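Cohesin (Archaeoglobus fulgidus, PDB 2XDH) is the cohesin domain of a longer archaeal protein, a non-cellulosomal cell-adhesion module that probably serves, like other cohesins, to bind a dockerin domain. Local coordinates at residues Ile5-Ala10 and Val20-Glu25; Ser32-Leu37 and Gly129-Asp134; Leu37-Val42 and Glu64-Lys69; Gln55-Asp60 and Val70-Ser75. One frame throughout, in Å; residues are numbered along the deposited sequence.

Contact 1: Ile5-Ala10 and Val20-Glu25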
loop_
_atom_site.group_PDB
_atom_site.type_symbol
_atom_site.label_atom_id
_atom_site.label_comp_id
_atom_site.label_asym_id
_atom_site.label_seq_id
_atom_site.Cartn_x
_atom_site.Cartn_y
_atom_site.Cartn_z
ATOM N N ILE A 5 1.674 17.869 -3.326
ATOM C CA ILE A 5 1.779 18.887 -2.282
ATOM C C ILE A 5 1.245 20.191 -2.861
ATOM O O ILE A 5 1.621 20.566 -3.970
ATOM C CB ILE A 5 3.229 19.088 -1.834
ATOM C CG1 ILE A 5 3.750 17.786 -1.203
ATOM C CG2 ILE A 5 3.312 20.225 -0.791
ATOM C CD1 ILE A 5 5.238 17.825 -0.844
ATOM N N ILE A 6 0.373 20.863 -2.120
ATOM C CA ILE A 6 -0.380 22.002 -2.653
ATOM C C ILE A 6 -0.327 23.208 -1.729
ATOM O O ILE A 6 -0.728 23.119 -0.576
ATOM C CB ILE A 6 -1.855 21.633 -2.791
ATOM C CG1 ILE A 6 -2.010 20.416 -3.701
ATOM C CG2 ILE A 6 -2.664 22.836 -3.301
ATOM C CD1 ILE A 6 -3.464 19.996 -3.909
ATOM N N ALA A 7 0.168 24.333 -2.233
ATOM C CA ALA A 7 0.124 25.570 -1.465
ATOM C C ALA A 7 -1.253 26.211 -1.651
ATOM O O ALA A 7 -1.765 26.291 -2.766
ATOM C CB ALA A 7 1.226 26.511 -1.918
ATOM N N GLY A 8 -1.861 26.661 -0.560
ATOM C CA GLY A 8 -3.180 27.253 -0.638
ATOM C C GLY A 8 -3.167 28.610 -1.322
ATOM O O GLY A 8 -2.112 29.236 -1.482
ATOM N N SER A 9 -4.347 29.067 -1.728
ATOM C CA SER A 9 -4.488 30.383 -2.348
ATOM C C SER A 9 -5.319 31.290 -1.446
ATOM O O SER A 9 -6.111 30.802 -0.637
ATOM C CB SER A 9 -5.143 30.254 -3.725
ATOM O OG SER A 9 -4.298 29.544 -4.615
ATOM N N ALA A 10 -5.140 32.604 -1.578
ATOM C CA ALA A 10 -5.827 33.528 -0.687
ATOM C C ALA A 10 -5.892 34.919 -1.266
ATOM O O ALA A 10 -5.179 35.255 -2.217
ATOM C CB ALA A 10 -5.152 33.557 0.697
ATOM N N VAL A 20 -2.387 30.697 5.354
ATOM C CA VAL A 20 -2.286 29.892 4.133
ATOM C C VAL A 20 -1.719 28.520 4.457
ATOM O O VAL A 20 -0.598 28.407 4.954
ATOM C CB VAL A 20 -1.345 30.538 3.113
ATOM C CG1 VAL A 20 -1.209 29.650 1.891
ATOM C CG2 VAL A 20 -1.844 31.949 2.729
ATOM N N PRO A 21 -2.498 27.470 4.192
ATOM C CA PRO A 21 -1.989 26.125 4.442
ATOM C C PRO A 21 -1.160 25.627 3.274
ATOM O O PRO A 21 -1.367 26.057 2.133
ATOM C CB PRO A 21 -3.267 25.291 4.529
ATOM C CG PRO A 21 -4.200 25.971 3.541
ATOM C CD PRO A 21 -3.890 27.460 3.692
ATOM N N VAL A 22 -0.228 24.722 3.564
ATOM C CA VAL A 22 0.361 23.870 2.538
ATOM C C VAL A 22 -0.092 22.449 2.862
ATOM O O VAL A 22 0.123 21.954 3.975
ATOM C CB VAL A 22 1.885 23.976 2.542
ATOM C CG1 VAL A 22 2.513 22.905 1.656
ATOM C CG2 VAL A 22 2.307 25.390 2.104
ATOM N N LYS A 23 -0.751 21.806 1.904
ATOM C CA LYS A 23 -1.416 20.542 2.166
ATOM C C LYS A 23 -0.740 19.413 1.404
ATOM O O LYS A 23 -0.041 19.644 0.420
ATOM C CB LYS A 23 -2.871 20.593 1.699
ATOM C CG LYS A 23 -3.699 21.681 2.305
ATOM C CD LYS A 23 -4.953 21.892 1.467
ATOM C CE LYS A 23 -4.614 22.576 0.149
ATOM N NZ LYS A 23 -5.838 22.870 -0.641
ATOM N N ILE A 24 -0.995 18.188 1.839
ATOM C CA ILE A 24 -0.584 17.029 1.049
ATOM C C ILE A 24 -1.815 16.222 0.673
ATOM O O ILE A 24 -2.783 16.144 1.436
ATOM C CB ILE A 24 0.468 16.167 1.798
ATOM C CG1 ILE A 24 1.118 15.151 0.852
ATOM C CG2 ILE A 24 -0.156 15.472 3.011
ATOM C CD1 ILE A 24 2.475 14.638 1.356
ATOM N N GLU A 25 -1.787 15.613 -0.502
ATOM C CA GLU A 25 -2.901 14.780 -0.914
ATOM C C GLU A 25 -2.371 13.422 -1.361
ATOM O O GLU A 25 -1.361 13.345 -2.069
ATOM C CB GLU A 25 -3.680 15.468 -2.042
ATOM C CG GLU A 25 -4.178 16.869 -1.660
ATOM C CD GLU A 25 -5.213 16.849 -0.540
ATOM O OE1 GLU A 25 -6.109 15.982 -0.589
ATOM O OE2 GLU A 25 -5.129 17.688 0.396
#
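Ile6 and Lys23 face each other as an antiparallel hydrogen-bonded pair, joined by two backbone bonds, Ile6 N to Lys23 O and Lys23 N to Ile6 O, each 2.8 Å. A third bond, Gly8 N to Pro21 O at 2.8 Å, continues the pairing. On the face that carries Ile6, the lysine chain bends at chi3 (-72°) and brings CE to 4.0 Å from Ile6 CG2. The segments 5-10 and 20-25 belong to the first beta hairpin of the cohesin beta sandwich, made by strands 3-12 and 17-38. On its buried face Ile5 CG2 meets Val22 CG1 at 3.7 Å, and Ala7 lies close to the other methyl of the valine. Packing is tight at Gly8, where a beta carbon would run into CD of Pro21. The carbonyl oxygen Gly8 O is buried against Val20 CG1, 3.5 Å away, and has no polar partner in the model. Farther out, Leu127 touches Ile5, Ala7 and Val22, while Phe85 and Leu84 of strand 82-91 meet Val22 and Ile24. Strand 142-151 bonds to the backbone of Ile5 and Ala7 as a parallel neighbour.

Contact 2: Ser32-Leu37 and Gly129-Asp134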
loop_
_atom_site.group_PDB
_atom_site.type_symbol
_atom_site.label_atom_id
_atom_site.label_comp_id
_atom_site.label_asym_id
_atom_site.label_seq_id
_atom_site.Cartn_x
_atom_site.Cartn_y
_atom_site.Cartn_z
ATOM N N SER A 32 9.686 11.709 5.738
ATOM C CA SER A 32 10.353 12.991 5.859
ATOM C C SER A 32 10.074 13.864 4.654
ATOM O O SER A 32 9.953 13.379 3.530
ATOM C CB SER A 32 11.854 12.824 6.061
ATOM O OG SER A 32 12.452 12.327 4.895
ATOM N N ILE A 33 9.980 15.159 4.904
ATOM C CA ILE A 33 9.701 16.117 3.847
ATOM C C ILE A 33 10.581 17.321 4.095
ATOM O O ILE A 33 10.609 17.841 5.213
ATOM C CB ILE A 33 8.242 16.610 3.933
ATOM C CG1 ILE A 33 7.258 15.455 3.773
ATOM C CG2 ILE A 33 7.983 17.709 2.901
ATOM C CD1 ILE A 33 5.814 15.874 3.948
ATOM N N ASN A 34 11.322 17.747 3.075
ATOM C CA ASN A 34 11.933 19.064 3.115
ATOM C C ASN A 34 11.457 19.811 1.905
ATOM O O ASN A 34 11.421 19.255 0.810
ATOM C CB ASN A 34 13.454 18.998 3.108
ATOM C CG ASN A 34 14.008 18.640 4.461
ATOM O OD1 ASN A 34 14.534 19.493 5.175
ATOM N ND2 ASN A 34 13.849 17.382 4.845
ATOM N N LEU A 35 11.078 21.065 2.098
ATOM C CA LEU A 35 10.642 21.871 0.970
ATOM C C LEU A 35 10.899 23.340 1.231
ATOM O O LEU A 35 11.253 23.728 2.353
ATOM C CB LEU A 35 9.163 21.627 0.665
ATOM C CG LEU A 35 8.133 21.912 1.769
ATOM C CD1 LEU A 35 7.853 23.413 1.895
ATOM C CD2 LEU A 35 6.845 21.168 1.461
ATOM N N ILE A 36 10.752 24.138 0.173
ATOM C CA ILE A 36 10.866 25.576 0.244
ATOM C C ILE A 36 9.573 26.159 -0.301
ATOM O O ILE A 36 9.125 25.779 -1.389
ATOM C CB ILE A 36 12.028 26.073 -0.617
ATOM C CG1 ILE A 36 13.358 25.539 -0.070
ATOM C CG2 ILE A 36 12.055 27.584 -0.644
ATOM C CD1 ILE A 36 14.542 25.913 -0.930
ATOM N N LEU A 37 8.955 27.052 0.469
ATOM C CA LEU A 37 7.813 27.830 -0.018
ATOM C C LEU A 37 8.266 29.251 -0.254
ATOM O O LEU A 37 8.689 29.929 0.680
ATOM C CB LEU A 37 6.691 27.847 1.021
ATOM C CG LEU A 37 5.480 28.709 0.643
ATOM C CD1 LEU A 37 4.700 28.060 -0.489
ATOM C CD2 LEU A 37 4.571 28.913 1.849
ATOM N N GLY A 129 12.337 22.855 -4.403
ATOM C CA GLY A 129 13.389 22.207 -3.637
ATOM C C GLY A 129 12.879 21.024 -2.841
ATOM O O GLY A 129 13.379 20.727 -1.755
ATOM N N ILE A 130 11.879 20.324 -3.370
ATOM C CA ILE A 130 11.248 19.263 -2.560
ATOM C C ILE A 130 12.137 18.018 -2.421
ATOM O O ILE A 130 12.737 17.557 -3.392
ATOM C CB ILE A 130 9.872 18.895 -3.141
ATOM C CG1 ILE A 130 8.899 20.050 -2.895
ATOM C CG2 ILE A 130 9.342 17.622 -2.519
ATOM C CD1 ILE A 130 7.776 20.024 -3.815
ATOM N N GLU A 131 12.239 17.504 -1.198
ATOM C CA GLU A 131 12.918 16.240 -0.952
ATOM C C GLU A 131 11.990 15.417 -0.074
ATOM O O GLU A 131 11.686 15.811 1.047
ATOM C CB GLU A 131 14.249 16.493 -0.256
ATOM C CG GLU A 131 15.109 17.520 -0.991
ATOM C CD GLU A 131 16.411 17.822 -0.261
ATOM O OE1 GLU A 131 16.473 17.602 0.964
ATOM O OE2 GLU A 131 17.370 18.282 -0.913
ATOM N N ILE A 132 11.501 14.290 -0.581
ATOM C CA ILE A 132 10.504 13.561 0.199
ATOM C C ILE A 132 10.775 12.068 0.144
ATOM O O ILE A 132 11.100 11.539 -0.921
ATOM C CB ILE A 132 9.091 13.934 -0.297
ATOM C CG1 ILE A 132 8.014 13.095 0.387
ATOM C CG2 ILE A 132 9.018 13.790 -1.802
ATOM C CD1 ILE A 132 6.620 13.593 0.099
ATOM N N TYR A 133 10.682 11.407 1.300
ATOM C CA TYR A 133 10.978 9.976 1.423
ATOM C C TYR A 133 9.918 9.276 2.264
ATOM O O TYR A 133 9.358 9.872 3.179
ATOM C CB TYR A 133 12.334 9.767 2.109
ATOM C CG TYR A 133 13.488 10.339 1.329
ATOM C CD1 TYR A 133 14.168 9.569 0.402
ATOM C CD2 TYR A 133 13.887 11.655 1.510
ATOM C CE1 TYR A 133 15.223 10.090 -0.330
ATOM C CE2 TYR A 133 14.945 12.188 0.789
ATOM C CZ TYR A 133 15.605 11.399 -0.130
ATOM O OH TYR A 133 16.655 11.913 -0.853
ATOM N N ASP A 134 9.646 8.009 1.982
ATOM C CA ASP A 134 8.711 7.285 2.854
ATOM C C ASP A 134 9.454 6.783 4.088
ATOM O O ASP A 134 10.660 7.011 4.226
ATOM C CB ASP A 134 7.988 6.152 2.094
ATOM C CG ASP A 134 8.915 5.033 1.678
ATOM O OD1 ASP A 134 10.045 4.970 2.204
ATOM O OD2 ASP A 134 8.503 4.193 0.834
HETATM O O HOH W 1 13.155 14.898 3.323
#
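Ile33 and Ile132 lie side by side and point the same way on the buried face, with Ile33 CG1 4.2 Å from Ile132 CD1. Next along, Leu35 CB closes on Ile130 CG1 at 3.9 Å. The backbone is drawn in closely at Asn34 and Glu131, where both reciprocal N to O bonds measure 2.8 Å and lie in the carbonyl planes. At Ser32 and Tyr133 the equivalent pair is slacker, the bond from Ser32 N to Tyr133 O reaching 3.2 Å. The other face is polar and hydrated. Ser32 OG sits at the edge of the Tyr133 ring, 3.7 Å from CD2, and a water in the plane of that ring bonds to Ser32 OG, accepts from Asn34 ND2 and donates to Glu131 O. That carbonyl oxygen is thus gripped twice, by Asn34 N and by the water at 2.9 Å. Tyr133 lies about 8 Å, side chain to side chain, from Asp136, a residue seen to bind magnesium in this protein although none is bound to this chain. In the beta sandwich, strand 17-38 pairs with strand 123-134 while bonding to strand 67-74 through Ile33 and Leu35, and Ile130 and Ile132 pack on Val142 of strand 142-151.

Contact 3: Leu37-Val42 and Glu64-Lys69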
loop_
_atom_site.group_PDB
_atom_site.type_symbol
_atom_site.label_atom_id
_atom_site.label_comp_id
_atom_site.label_asym_id
_atom_site.label_seq_id
_atom_site.Cartn_x
_atom_site.Cartn_y
_atom_site.Cartn_z
ATOM N N LEU A 37 8.955 27.052 0.469
ATOM C CA LEU A 37 7.813 27.830 -0.018
ATOM C C LEU A 37 8.266 29.251 -0.254
ATOM O O LEU A 37 8.689 29.929 0.680
ATOM C CB LEU A 37 6.691 27.847 1.021
ATOM C CG LEU A 37 5.480 28.709 0.643
ATOM C CD1 LEU A 37 4.700 28.060 -0.489
ATOM C CD2 LEU A 37 4.571 28.913 1.849
ATOM N N SER A 38 8.207 29.706 -1.499
ATOM C CA SER A 38 8.565 31.088 -1.786
ATOM C C SER A 38 7.298 31.925 -1.764
ATOM O O SER A 38 6.237 31.455 -2.165
ATOM C CB SER A 38 9.263 31.208 -3.144
ATOM O OG SER A 38 10.519 30.557 -3.125
ATOM N N TYR A 39 7.409 33.161 -1.290
ATOM C CA TYR A 39 6.251 34.040 -1.204
ATOM C C TYR A 39 6.560 35.445 -1.720
ATOM O O TYR A 39 7.713 35.866 -1.719
ATOM C CB TYR A 39 5.756 34.091 0.239
ATOM C CG TYR A 39 6.795 34.576 1.213
ATOM C CD1 TYR A 39 6.859 35.913 1.582
ATOM C CD2 TYR A 39 7.717 33.699 1.773
ATOM C CE1 TYR A 39 7.814 36.364 2.482
ATOM C CE2 TYR A 39 8.677 34.141 2.674
ATOM C CZ TYR A 39 8.717 35.479 3.021
ATOM O OH TYR A 39 9.658 35.934 3.917
ATOM N N PRO A 40 5.528 36.174 -2.170
ATOM C CA PRO A 40 5.710 37.512 -2.759
ATOM C C PRO A 40 6.095 38.602 -1.757
ATOM O O PRO A 40 5.863 38.455 -0.555
ATOM C CB PRO A 40 4.336 37.820 -3.362
ATOM C CG PRO A 40 3.373 36.965 -2.587
ATOM C CD PRO A 40 4.129 35.718 -2.234
ATOM N N ASN A 41 6.665 39.693 -2.274
ATOM C CA ASN A 41 7.069 40.846 -1.467
ATOM C C ASN A 41 5.922 41.506 -0.719
ATOM O O ASN A 41 6.134 42.167 0.294
ATOM C CB ASN A 41 7.739 41.910 -2.342
ATOM C CG ASN A 41 9.159 41.555 -2.700
ATOM O OD1 ASN A 41 9.855 40.888 -1.934
ATOM N ND2 ASN A 41 9.604 42.001 -3.869
ATOM N N VAL A 42 4.705 41.345 -1.230
ATOM C CA VAL A 42 3.538 41.939 -0.594
ATOM C C VAL A 42 3.146 41.207 0.680
ATOM O O VAL A 42 2.290 41.677 1.430
ATOM C CB VAL A 42 2.324 42.000 -1.545
ATOM C CG1 VAL A 42 2.586 42.990 -2.668
ATOM C CG2 VAL A 42 2.003 40.621 -2.097
ATOM N N GLU A 64 14.068 32.818 5.424
ATOM C CA GLU A 64 15.204 33.584 4.931
ATOM C C GLU A 64 14.878 34.238 3.602
ATOM O O GLU A 64 14.631 33.565 2.603
ATOM C CB GLU A 64 16.461 32.714 4.826
ATOM C CG GLU A 64 16.302 31.439 4.012
ATOM C CD GLU A 64 17.492 30.501 4.167
ATOM O OE1 GLU A 64 18.209 30.607 5.187
ATOM O OE2 GLU A 64 17.712 29.662 3.267
ATOM N N GLY A 65 14.877 35.564 3.599
ATOM C CA GLY A 65 14.473 36.313 2.431
ATOM C C GLY A 65 13.017 36.017 2.132
ATOM O O GLY A 65 12.172 36.006 3.033
ATOM N N ASN A 66 12.725 35.765 0.866
ATOM C CA ASN A 66 11.364 35.460 0.455
ATOM C C ASN A 66 11.095 33.966 0.365
ATOM O O ASN A 66 10.307 33.521 -0.463
ATOM C CB ASN A 66 11.054 36.132 -0.881
ATOM C CG ASN A 66 10.666 37.591 -0.718
ATOM O OD1 ASN A 66 10.601 38.108 0.401
ATOM N ND2 ASN A 66 10.409 38.266 -1.835
ATOM N N GLN A 67 11.743 33.181 1.214
ATOM C CA GLN A 67 11.420 31.759 1.242
ATOM C C GLN A 67 11.416 31.151 2.633
ATOM O O GLN A 67 12.187 31.540 3.504
ATOM C CB GLN A 67 12.289 30.956 0.269
ATOM C CG GLN A 67 13.771 30.986 0.500
ATOM C CD GLN A 67 14.529 30.393 -0.680
ATOM O OE1 GLN A 67 14.132 30.569 -1.833
ATOM N NE2 GLN A 67 15.615 29.676 -0.397
ATOM N N ILE A 68 10.504 30.209 2.834
ATOM C CA ILE A 68 10.389 29.499 4.090
ATOM C C ILE A 68 10.855 28.071 3.854
ATOM O O ILE A 68 10.256 27.346 3.066
ATOM C CB ILE A 68 8.930 29.474 4.565
ATOM C CG1 ILE A 68 8.367 30.901 4.581
ATOM C CG2 ILE A 68 8.836 28.803 5.940
ATOM C CD1 ILE A 68 6.843 30.968 4.537
ATOM N N LYS A 69 11.948 27.685 4.498
ATOM C CA LYS A 69 12.419 26.311 4.422
ATOM C C LYS A 69 11.774 25.534 5.548
ATOM O O LYS A 69 11.836 25.933 6.712
ATOM C CB LYS A 69 13.949 26.252 4.538
ATOM C CG LYS A 69 14.670 26.941 3.382
ATOM C CD LYS A 69 16.170 26.695 3.389
ATOM C CE LYS A 69 16.799 27.177 2.084
ATOM N NZ LYS A 69 18.287 27.054 2.069
#
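Tyr39 packs against Asn66 at the type II' beta turn, Glu64 to Gln67, that closes the hairpin of strands 58-64 and 67-74 in the cohesin sandwich. Gly65, with its positive phi, takes the second position of this turn, as is usual for the type. Backbone bonds come first. Leu37 and Ile68 form an antiparallel hydrogen-bonded pair, Ile68 N reaching Leu37 O at 2.8 Å. Past the end of the regular pairing, Tyr39 N still donates to Asn66 O at 3.0 Å, carrying the join from the strand into the turn.

Aromatic and apolar contacts follow. Tyr39 CG stands between its backbone N and carbonyl carbon (chi1 59°), which turns the ring back beneath the turn. Asn66 CA lies over one ring face as a CH-pi contact, 4.0 Å from the centroid and displaced toward the rim. CE2 of the same ring meets Ile68 CG1 at 3.8 Å, while the Leu37 and Ile68 side chains lie side by side, CD2 against CD1. Phe89 and Val45 also touch the tyrosine from neighbouring strands.

Side-chain polar contacts complete the set. The tyrosine hydroxyl makes a weak bond to the turn, OH to Gly65 O at 2.7 Å. Cutting Tyr39 back to an alanine is likely to open a gap under the turn and leave Asn66 CA and Ile68 CG1 without the ring they rest on. At the outer rim Asn66 ND2 donates to Asn41 OD1 at 2.7 Å in a nearly straight bond, with OD1 in the Asn66 amide plane but ND2 standing 48° out of the Asn41 carbonyl plane.

Contact 4: Gln55-Asp60 and Val70-Ser75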
loop_
_atom_site.group_PDB
_atom_site.type_symbol
_atom_site.label_atom_id
_atom_site.label_comp_id
_atom_site.label_asym_id
_atom_site.label_seq_id
_atom_site.Cartn_x
_atom_site.Cartn_y
_atom_site.Cartn_z
ATOM N N GLN A 55 0.998 17.660 13.876
ATOM C CA GLN A 55 0.928 18.162 15.250
ATOM C C GLN A 55 1.959 17.473 16.141
ATOM O O GLN A 55 2.414 18.039 17.131
ATOM C CB GLN A 55 -0.469 17.938 15.841
ATOM C CG GLN A 55 -1.577 18.810 15.261
ATOM C CD GLN A 55 -1.360 20.279 15.552
ATOM O OE1 GLN A 55 -1.189 20.669 16.698
ATOM N NE2 GLN A 55 -1.350 21.095 14.515
ATOM N N ASN A 56 2.313 16.238 15.795
ATOM C CA ASN A 56 3.215 15.448 16.630
ATOM C C ASN A 56 4.469 14.996 15.892
ATOM O O ASN A 56 5.263 14.210 16.408
ATOM C CB ASN A 56 2.461 14.265 17.252
ATOM C CG ASN A 56 1.402 14.719 18.242
ATOM O OD1 ASN A 56 0.195 14.619 17.988
ATOM N ND2 ASN A 56 1.850 15.239 19.369
ATOM N N SER A 57 4.647 15.514 14.683
ATOM C CA SER A 57 5.864 15.288 13.912
ATOM C C SER A 57 7.020 16.123 14.479
ATOM O O SER A 57 6.796 17.067 15.228
ATOM C CB SER A 57 5.632 15.712 12.452
ATOM O OG SER A 57 4.513 15.051 11.915
ATOM N N LEU A 58 8.252 15.775 14.111
ATOM C CA LEU A 58 9.385 16.653 14.367
ATOM C C LEU A 58 9.340 17.719 13.280
ATOM O O LEU A 58 9.430 17.391 12.097
ATOM C CB LEU A 58 10.696 15.875 14.255
ATOM C CG LEU A 58 11.990 16.614 14.603
ATOM C CD1 LEU A 58 11.921 17.157 16.014
ATOM C CD2 LEU A 58 13.176 15.690 14.461
ATOM N N PHE A 59 9.225 18.985 13.678
ATOM C CA PHE A 59 8.915 20.071 12.745
ATOM C C PHE A 59 9.905 21.243 12.854
ATOM O O PHE A 59 10.124 21.769 13.942
ATOM C CB PHE A 59 7.491 20.549 13.036
ATOM C CG PHE A 59 6.991 21.630 12.104
ATOM C CD1 PHE A 59 6.473 21.311 10.864
ATOM C CD2 PHE A 59 6.993 22.961 12.503
ATOM C CE1 PHE A 59 5.997 22.305 10.009
ATOM C CE2 PHE A 59 6.529 23.958 11.660
ATOM C CZ PHE A 59 6.023 23.627 10.409
ATOM N N ASP A 60 10.522 21.633 11.738
ATOM C CA ASP A 60 11.449 22.774 11.746
ATOM C C ASP A 60 11.138 23.710 10.593
ATOM O O ASP A 60 10.681 23.275 9.537
ATOM C CB ASP A 60 12.901 22.314 11.627
ATOM C CG ASP A 60 13.423 21.694 12.899
ATOM O OD1 ASP A 60 13.598 22.439 13.884
ATOM O OD2 ASP A 60 13.667 20.467 12.907
ATOM N N VAL A 70 11.152 24.417 5.202
ATOM C CA VAL A 70 10.412 23.637 6.165
ATOM C C VAL A 70 10.927 22.221 6.151
ATOM O O VAL A 70 11.145 21.644 5.087
ATOM C CB VAL A 70 8.901 23.611 5.830
ATOM C CG1 VAL A 70 8.171 22.631 6.748
ATOM C CG2 VAL A 70 8.315 25.016 5.933
ATOM N N GLY A 71 11.126 21.663 7.342
ATOM C CA GLY A 71 11.568 20.294 7.463
ATOM C C GLY A 71 10.593 19.563 8.364
ATOM O O GLY A 71 10.247 20.045 9.449
ATOM N N ILE A 72 10.143 18.396 7.913
ATOM C CA ILE A 72 9.240 17.560 8.706
ATOM C C ILE A 72 9.782 16.130 8.742
ATOM O O ILE A 72 10.141 15.561 7.704
ATOM C CB ILE A 72 7.824 17.522 8.090
ATOM C CG1 ILE A 72 7.177 18.910 8.152
ATOM C CG2 ILE A 72 6.952 16.521 8.835
ATOM C CD1 ILE A 72 6.033 19.111 7.182
ATOM N N ALA A 73 9.840 15.551 9.930
ATOM C CA ALA A 73 10.168 14.136 10.063
ATOM C C ALA A 73 9.162 13.458 10.995
ATOM O O ALA A 73 8.784 14.006 12.027
ATOM C CB ALA A 73 11.585 13.950 10.571
ATOM N N ASP A 74 8.731 12.256 10.631
ATOM C CA ASP A 74 7.710 11.595 11.405
ATOM C C ASP A 74 7.800 10.083 11.256
ATOM O O ASP A 74 7.364 9.514 10.253
ATOM C CB ASP A 74 6.341 12.107 10.973
ATOM C CG ASP A 74 5.242 11.684 11.916
ATOM O OD1 ASP A 74 5.366 10.599 12.550
ATOM O OD2 ASP A 74 4.255 12.448 12.023
ATOM N N SER A 75 8.353 9.436 12.273
ATOM C CA SER A 75 8.572 7.990 12.258
ATOM C C SER A 75 7.284 7.178 12.118
ATOM O O SER A 75 7.339 6.030 11.694
ATOM C CB SER A 75 9.336 7.558 13.517
ATOM O OG SER A 75 8.493 7.591 14.662
#
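Phe59 leans its ring obliquely against the paired strand, CD1 at 3.7 Å from Ile72 CG1 and CE1 at 3.9 Å from Val70 CG1. CG of Phe59 lies anti to the backbone N (chi1 -177°), a torsion that carries the ring along the sheet to bridge two residues of strand 70-74 that share a face. From beyond, Phe85 touches both Phe59 and Val70, and Val48 also packs on Phe59. The other branch of Ile72, CG2, reaches Ser57 CB at 3.9 Å and links the apolar patch to the polar end.

Around this centre the chains run as a regular antiparallel hairpin of the cohesin beta sandwich. Asp60 and Gly71 exchange two backbone bonds, as do Leu58 and Ala73; the straightest is Gly71 N to Asp60 O, 2.8 Å. On the face away from the ring, Leu58 CB approaches Ala73 CB, a lighter contact on the exposed side.

At the polar edge, where strand 58-64 has yet to begin, Ser57 OG donates to Asp74 OD2 at 2.6 Å. The hydroxyl comes to the anti side of that oxygen, 30° out of the carboxylate plane. The other oxygen, OD1, is bonded to Asn76, which leaves both ends of the buried carboxylate engaged. Replacing Asp74 by a leucine would probably leave the Ser57 hydroxyl and the Asn76 amide without their acceptor, and the chain ahead of strand 58-64 less firmly held. Two donors on a buried acid are consistent with a charged carboxylate that fastens the hairpin's open end by polar bonds where its apolar packing runs out.

In the fold
From the N terminus, contact 1 closes first, folding strand 3-12 onto the start of strand 17-38 as a hairpin. That long strand then turns a corner at Glu25 and goes on to serve contacts 2 and 3, which share Leu37; its side chain also packs on Ala7 and Val22 of contact 1. Contact 2 closes the longest loop, 91 residues, and both contact 3 and contact 4 fall within it. These two cross, because 55-60 comes between 37-42 and 64-69, while 64-69 and 70-75 follow directly on one another. Strand 67-74 thus bonds to strand 17-38 on one flank and strand 58-64 on the other, extending the sheet outward from contact 2.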